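Local coordinates for protein ribonuclease H (Uncultured organism, PDB 4IBN) that probably cleaves the RNA strand of RNA-DNA hybrids endonucleolytically, leaving 5'-phosphomonoesters, with magnesium as cofactor, at residues A[77-82]-A[141-146]. Residues are numbered along the deposited sequence; the frame is centred on the assembly and turned at random.
Sequences EAFRAI and VEWRWV
Phe-79, reaching out from helix 67-82, meets Val-141 and Trp-143 of strand 140-145, and the contact is wholly apolar. The far end of the phenyl ring does the touching: Phe-79 CZ lies 3.6 Å from Val-141 CG2, a methyl that also rests against CE1, while Val-141 CG1 stays a little farther from the ring. With CG anti to its carbonyl carbon (chi1 -75°), the Phe-79 ring stands so that its CZ end reaches the Val-141 methyls.

The aromatic pair is looser. Phe-79 CE2 comes within 4.0 Å of Trp-143 CH2. The two six-membered rings are inclined at 47°, with centroids 6.0 Å apart. Within the strand, the CG1 methyl of Val-141 lies on one face of the Trp-143 ring, centred on it and 3.4 Å from its plane, which probably helps limit the turning of the indole. Cutting Phe-79 back to an alanine would probably open a gap beside the Val-141 methyls and deprive the CH2 corner of the indole of this neighbour.

Elsewhere on the strand, Arg-144 and Glu-142 form a salt bridge, NE donating to OE2 at 3.0 Å in a nearly straight hydrogen bond, the oxygen lying in the guanidinium plane but approached from above the carboxylate.

Helix 67-82 thus packs on strand 140-145, the outer strand parallel to 90-95 in the mixed sheet, and Val-136 of helix 126-136 touches all three apolar residues, as part of the buried core of the RNase H fold.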
loop_
_atom_site.group_PDB
_atom_site.type_symbol
_atom_site.label_atom_id
_atom_site.label_comp_id
_atom_site.label_asym_id
_atom_site.label_seq_id
_atom_site.Cartn_x
_atom_site.Cartn_y
_atom_site.Cartn_z
ATOM N N GLU A 77 2.048 -2.984 6.009
ATOM C CA GLU A 77 0.924 -3.779 6.406
ATOM C C GLU A 77 0.419 -4.674 5.293
ATOM O O GLU A 77 0.003 -5.768 5.541
ATOM C CB GLU A 77 -0.210 -2.942 6.971
ATOM C CG GLU A 77 0.140 -2.265 8.211
ATOM C CD GLU A 77 0.538 -3.194 9.331
ATOM O OE1 GLU A 77 -0.078 -4.204 9.493
ATOM O OE2 GLU A 77 1.463 -2.875 10.068
ATOM N N ALA A 78 0.423 -4.178 4.082
ATOM C CA ALA A 78 -0.056 -4.963 2.969
ATOM C C ALA A 78 0.772 -6.186 2.709
ATOM O O ALA A 78 0.278 -7.236 2.576
ATOM C CB ALA A 78 -0.055 -4.122 1.709
ATOM N N PHE A 79 2.050 -5.979 2.606
ATOM C CA PHE A 79 2.961 -7.049 2.346
ATOM C C PHE A 79 3.127 -8.020 3.500
ATOM O O PHE A 79 3.454 -9.161 3.300
ATOM C CB PHE A 79 4.272 -6.528 1.799
ATOM C CG PHE A 79 4.178 -6.095 0.384
ATOM C CD1 PHE A 79 4.322 -6.979 -0.618
ATOM C CD2 PHE A 79 3.893 -4.818 0.065
ATOM C CE1 PHE A 79 4.210 -6.587 -1.861
ATOM C CE2 PHE A 79 3.764 -4.436 -1.188
ATOM C CZ PHE A 79 3.916 -5.315 -2.152
ATOM N N ARG A 80 3.014 -7.535 4.709
ATOM C CA ARG A 80 3.022 -8.436 5.834
ATOM C C ARG A 80 1.811 -9.376 5.851
ATOM O O ARG A 80 1.930 -10.523 6.103
ATOM C CB ARG A 80 3.125 -7.678 7.159
ATOM C CG ARG A 80 4.525 -7.305 7.519
ATOM C CD ARG A 80 4.612 -6.473 8.789
ATOM N NE ARG A 80 5.942 -5.957 8.982
ATOM C CZ ARG A 80 6.259 -5.072 9.889
ATOM N NH1 ARG A 80 5.333 -4.608 10.671
ATOM N NH2 ARG A 80 7.498 -4.656 9.979
ATOM N N ALA A 81 0.646 -8.852 5.569
ATOM C CA ALA A 81 -0.516 -9.683 5.553
ATOM C C ALA A 81 -0.448 -10.761 4.494
ATOM O O ALA A 81 -0.719 -11.895 4.759
ATOM C CB ALA A 81 -1.663 -8.900 5.350
ATOM N N ILE A 82 -0.085 -10.406 3.293
ATOM C CA ILE A 82 -0.003 -11.435 2.267
ATOM C C ILE A 82 1.153 -12.391 2.439
ATOM O O ILE A 82 1.133 -13.471 1.935
ATOM C CB ILE A 82 -0.079 -10.903 0.848
ATOM C CG1 ILE A 82 1.203 -10.260 0.485
ATOM C CG2 ILE A 82 -1.229 -9.956 0.693
ATOM C CD1 ILE A 82 1.254 -9.855 -0.886
ATOM N N VAL A 141 6.753 -7.037 -7.433
ATOM C CA VAL A 141 5.844 -5.922 -7.372
ATOM C C VAL A 141 5.961 -4.983 -8.549
ATOM O O VAL A 141 7.017 -4.649 -8.941
ATOM C CB VAL A 141 6.016 -5.137 -6.082
ATOM C CG1 VAL A 141 4.877 -4.136 -5.909
ATOM C CG2 VAL A 141 6.062 -6.049 -4.897
ATOM N N GLU A 142 4.816 -4.620 -9.102
ATOM C CA GLU A 142 4.749 -3.572 -10.075
ATOM C C GLU A 142 4.141 -2.410 -9.350
ATOM O O GLU A 142 3.075 -2.511 -8.884
ATOM C CB GLU A 142 3.878 -3.954 -11.272
ATOM C CG GLU A 142 3.622 -2.802 -12.200
ATOM C CD GLU A 142 2.843 -3.125 -13.447
ATOM O OE1 GLU A 142 2.571 -4.268 -13.720
ATOM O OE2 GLU A 142 2.536 -2.185 -14.157
ATOM N N TRP A 143 4.878 -1.329 -9.269
ATOM C CA TRP A 143 4.443 -0.164 -8.536
ATOM C C TRP A 143 3.745 0.820 -9.470
ATOM O O TRP A 143 4.308 1.157 -10.460
ATOM C CB TRP A 143 5.664 0.508 -7.853
ATOM C CG TRP A 143 6.434 -0.394 -6.926
ATOM C CD1 TRP A 143 7.560 -1.047 -7.189
ATOM C CD2 TRP A 143 6.104 -0.709 -5.584
ATOM N NE1 TRP A 143 7.960 -1.784 -6.121
ATOM C CE2 TRP A 143 7.068 -1.580 -5.113
ATOM C CE3 TRP A 143 5.090 -0.336 -4.740
ATOM C CZ2 TRP A 143 7.022 -2.097 -3.848
ATOM C CZ3 TRP A 143 5.061 -0.823 -3.496
ATOM C CH2 TRP A 143 6.000 -1.700 -3.053
ATOM N N ARG A 144 2.528 1.246 -9.156
ATOM C CA ARG A 144 1.766 2.132 -10.015
ATOM C C ARG A 144 1.231 3.317 -9.239
ATOM O O ARG A 144 0.812 3.129 -8.167
ATOM C CB ARG A 144 0.550 1.407 -10.587
ATOM C CG ARG A 144 0.864 0.285 -11.542
ATOM C CD ARG A 144 -0.335 -0.138 -12.308
ATOM N NE ARG A 144 -0.120 -1.288 -13.157
ATOM C CZ ARG A 144 -1.091 -2.021 -13.655
ATOM N NH1 ARG A 144 -2.329 -1.727 -13.402
ATOM N NH2 ARG A 144 -0.819 -3.060 -14.387
ATOM N N TRP A 145 1.270 4.512 -9.836
ATOM C CA TRP A 145 0.713 5.722 -9.251
ATOM C C TRP A 145 -0.571 6.129 -9.967
ATOM O O TRP A 145 -0.680 6.010 -11.146
ATOM C CB TRP A 145 1.713 6.877 -9.361
ATOM C CG TRP A 145 1.215 8.163 -8.881
ATOM C CD1 TRP A 145 0.991 8.482 -7.636
ATOM C CD2 TRP A 145 0.890 9.298 -9.646
ATOM N NE1 TRP A 145 0.539 9.727 -7.526
ATOM C CE2 TRP A 145 0.453 10.264 -8.763
ATOM C CE3 TRP A 145 0.898 9.585 -10.989
ATOM C CZ2 TRP A 145 0.036 11.496 -9.172
ATOM C CZ3 TRP A 145 0.493 10.812 -11.389
ATOM C CH2 TRP A 145 0.061 11.743 -10.482
ATOM N N VAL A 146 -1.531 6.603 -9.190
ATOM C CA VAL A 146 -2.694 7.289 -9.715
ATOM C C VAL A 146 -2.954 8.515 -8.887
ATOM O O VAL A 146 -2.596 8.553 -7.768
ATOM C CB VAL A 146 -3.971 6.422 -9.625
ATOM C CG1 VAL A 146 -3.917 5.283 -10.628
ATOM C CG2 VAL A 146 -4.169 5.934 -8.267
#